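Local coordinates for protein glutamine amido transferase (Methylobacillus flagellatus, PDB 3M3P) that belongs to the class I glutamine amidotransferase family and carries the alpha/beta fold of a glutaminase-type domain, at residues I9-S14 and P69-L74. Numbering follows the deposited sequence.
Sequences IQFSAS and PTLLAL
Leu-71 reaches out from helix 68-81 and brings its two methyl groups against two buried side chains, Ile-9 on strand 6-10 and Phe-11 just beyond its end. With CG anti to the backbone N (chi1 -179°), the leucine side chain is directed at the strand, and its two methyls take different partners. CD2 arrives at the edge of the Phe-11 ring, near the ring plane, and sits 4.1 Å from CE1 and equally far from CZ, so that the methyl meets the outer rim of the phenyl group. CD1 turns instead to Ile-9, lying 4.2 Å from CG1. Phe-11 and Leu-71 approach from opposite directions; chi1 of -60° places CG of Phe-11 anti to its carbonyl carbon, and although the CB bond does not point at the helix, the distal edge of the ring reaches the leucine. The contact is purely apolar and small, burying 113 Å² in all. In the alpha/beta architecture of class I glutamine amidotransferases, it joins helix 68-81 to the C-terminal end of strand 6-10, which lies between the parallel strands 31-35 and 51-54 of the central sheet. Helix 90-98 adjoins the contact, its Leu-94 touching both Phe-11 and Leu-71, while the ring of Trp-67 meets that of Phe-11 with planes inclined at about 45°. Past Phe-11 the chain moves away from the helix, and Gln-10 NE2, from the last residue of the strand, donates a nearly straight hydrogen bond of 2.9 Å to Ser-12 O, the acceptor lying in the amide plane and the donor in the carbonyl plane.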
ATOM      1  N   ILE A   9      -8.393  -4.084  -4.555  1.00  6.26           N
ATOM      2  CA  ILE A   9      -8.426  -5.385  -3.932  1.00  6.23           C
ATOM      3  C   ILE A   9      -8.261  -5.218  -2.430  1.00  7.46           C
ATOM      4  O   ILE A   9      -7.278  -4.656  -1.939  1.00  7.16           O
ATOM      5  CB  ILE A   9      -7.278  -6.307  -4.476  1.00  6.86           C
ATOM      6  CG1 ILE A   9      -7.253  -6.321  -6.014  1.00  7.37           C
ATOM      7  CG2 ILE A   9      -7.364  -7.728  -3.846  1.00  8.19           C
ATOM      8  CD1 ILE A   9      -8.549  -6.695  -6.678  1.00  8.20           C
ATOM      9  N   GLN A  10      -9.288  -5.693  -1.728  1.00  7.34           N
ATOM     10  CA  GLN A  10      -9.330  -5.663  -0.281  1.00  8.08           C
ATOM     11  C   GLN A  10      -9.294  -7.099   0.239  1.00  9.40           C
ATOM     12  O   GLN A  10      -9.815  -8.027  -0.392  1.00 10.41           O
ATOM     13  CB  GLN A  10     -10.618  -4.941   0.105  1.00  9.49           C
ATOM     14  CG  GLN A  10     -10.800  -4.560   1.563  1.00 12.25           C
ATOM     15  CD  GLN A  10     -11.897  -3.504   1.775  1.00  8.41           C
ATOM     16  OE1 GLN A  10     -12.163  -2.578   0.920  1.00 11.34           O
ATOM     17  NE2 GLN A  10     -12.471  -3.599   2.942  1.00 12.14           N
ATOM     18  N   PHE A  11      -8.632  -7.297   1.380  1.00  8.11           N
ATOM     19  CA  PHE A  11      -8.335  -8.627   1.913  1.00  8.86           C
ATOM     20  C   PHE A  11      -9.054  -8.916   3.216  1.00  8.31           C
ATOM     21  O   PHE A  11      -9.100 -10.071   3.653  1.00  9.98           O
ATOM     22  CB  PHE A  11      -6.847  -8.763   2.065  1.00  7.72           C
ATOM     23  CG  PHE A  11      -6.112  -8.596   0.776  1.00  7.38           C
ATOM     24  CD1 PHE A  11      -5.993  -9.683  -0.112  1.00  8.08           C
ATOM     25  CD2 PHE A  11      -5.551  -7.389   0.433  1.00  7.40           C
ATOM     26  CE1 PHE A  11      -5.311  -9.545  -1.263  1.00  8.92           C
ATOM     27  CE2 PHE A  11      -4.861  -7.251  -0.787  1.00  8.12           C
ATOM     28  CZ  PHE A  11      -4.718  -8.348  -1.574  1.00  7.77           C
ATOM     29  N   SER A  12      -9.682  -7.894   3.797  1.00  8.86           N
ATOM     30  CA  SER A  12     -10.472  -8.036   5.018  1.00  8.91           C
ATOM     31  C   SER A  12     -11.473  -6.883   5.148  1.00  9.98           C
ATOM     32  O   SER A  12     -11.384  -5.864   4.444  1.00 10.60           O
ATOM     33  CB  SER A  12      -9.623  -8.042   6.272  1.00  9.08           C
ATOM     34  OG  SER A  12      -9.215  -6.730   6.586  1.00 11.84           O
ATOM     35  N   ALA A  13     -12.409  -7.026   6.062  1.00 10.51           N
ATOM     36  CA  ALA A  13     -13.415  -5.976   6.274  1.00  9.59           C
ATOM     37  C   ALA A  13     -12.809  -4.729   6.877  1.00 10.28           C
ATOM     38  O   ALA A  13     -13.335  -3.625   6.662  1.00 10.98           O
ATOM     39  CB  ALA A  13     -14.510  -6.488   7.200  1.00 10.50           C
ATOM     40  N   SER A  14     -11.775  -4.871   7.697  1.00  8.98           N
ATOM     41  CA  SER A  14     -11.269  -3.740   8.480  1.00  8.31           C
ATOM     42  C   SER A  14     -10.233  -2.899   7.758  1.00  9.11           C
ATOM     43  O   SER A  14      -9.927  -1.790   8.198  1.00 10.00           O
ATOM     44  CB  SER A  14     -10.676  -4.169   9.807  1.00  9.82           C
ATOM     45  OG  SER A  14      -9.585  -5.066   9.600  1.00 10.78           O
ATOM     46  N   PRO A  69      -2.820 -17.517  -7.124  1.00  7.69           N
ATOM     47  CA  PRO A  69      -2.234 -17.582  -8.484  1.00  8.18           C
ATOM     48  C   PRO A  69      -2.907 -16.595  -9.430  1.00  8.76           C
ATOM     49  O   PRO A  69      -2.263 -15.974 -10.280  1.00  7.17           O
ATOM     50  CB  PRO A  69      -2.465 -19.038  -8.902  1.00  9.42           C
ATOM     51  CG  PRO A  69      -2.545 -19.756  -7.618  1.00  9.86           C
ATOM     52  CD  PRO A  69      -3.160 -18.853  -6.614  1.00  8.35           C
ATOM     53  N   THR A  70      -4.227 -16.477  -9.321  1.00  8.05           N
ATOM     54  CA  THR A  70      -4.995 -15.618 -10.214  1.00  7.31           C
ATOM     55  C   THR A  70      -4.603 -14.197  -9.994  1.00  7.25           C
ATOM     56  O   THR A  70      -4.394 -13.442 -10.925  1.00  7.50           O
ATOM     57  CB  THR A  70      -6.520 -15.802  -9.972  1.00  8.17           C
ATOM     58  OG1 THR A  70      -6.806 -17.183 -10.206  1.00 11.13           O
ATOM     59  CG2 THR A  70      -7.367 -15.007 -10.891  1.00  9.01           C
ATOM     60  N   LEU A  71      -4.444 -13.793  -8.749  1.00  6.09           N
ATOM     61  CA  LEU A  71      -4.086 -12.373  -8.500  1.00  6.78           C
ATOM     62  C   LEU A  71      -2.665 -12.052  -8.921  1.00  7.14           C
ATOM     63  O   LEU A  71      -2.406 -10.983  -9.543  1.00  6.37           O
ATOM     64  CB  LEU A  71      -4.283 -11.977  -7.026  1.00  7.43           C
ATOM     65  CG  LEU A  71      -3.975 -10.525  -6.622  1.00  8.10           C
ATOM     66  CD1 LEU A  71      -4.873  -9.524  -7.341  1.00  7.24           C
ATOM     67  CD2 LEU A  71      -4.153 -10.358  -5.077  1.00  8.90           C
ATOM     68  N   LEU A  72      -1.717 -12.933  -8.640  1.00  6.28           N
ATOM     69  CA  LEU A  72      -0.342 -12.680  -9.093  1.00  6.43           C
ATOM     70  C   LEU A  72      -0.301 -12.561 -10.629  1.00  6.94           C
ATOM     71  O   LEU A  72       0.418 -11.714 -11.156  1.00  7.00           O
ATOM     72  CB  LEU A  72       0.638 -13.752  -8.584  1.00  7.18           C
ATOM     73  CG  LEU A  72       0.798 -13.849  -7.072  1.00  6.84           C
ATOM     74  CD1 LEU A  72       1.740 -15.014  -6.681  1.00  9.25           C
ATOM     75  CD2 LEU A  72       1.287 -12.522  -6.481  1.00  9.83           C
ATOM     76  N   ALA A  73      -1.020 -13.435 -11.344  1.00  7.19           N
ATOM     77  CA  ALA A  73      -1.081 -13.346 -12.805  1.00  6.96           C
ATOM     78  C   ALA A  73      -1.716 -12.017 -13.281  1.00  7.74           C
ATOM     79  O   ALA A  73      -1.268 -11.370 -14.242  1.00  6.66           O
ATOM     80  CB  ALA A  73      -1.798 -14.566 -13.404  1.00  7.14           C
ATOM     81  N   LEU A  74      -2.769 -11.580 -12.603  1.00  7.04           N
ATOM     82  CA  LEU A  74      -3.406 -10.311 -12.916  1.00  6.54           C
ATOM     83  C   LEU A  74      -2.472  -9.113 -12.719  1.00  6.98           C
ATOM     84  O   LEU A  74      -2.458  -8.198 -13.528  1.00  6.05           O
ATOM     85  CB  LEU A  74      -4.669 -10.147 -12.069  1.00  7.51           C
ATOM     86  CG  LEU A  74      -5.590  -9.001 -12.441  1.00 10.41           C
ATOM     87  CD1 LEU A  74      -6.214  -9.280 -13.877  1.00 11.62           C
ATOM     88  CD2 LEU A  74      -6.660  -8.882 -11.365  1.00 13.28           C
TER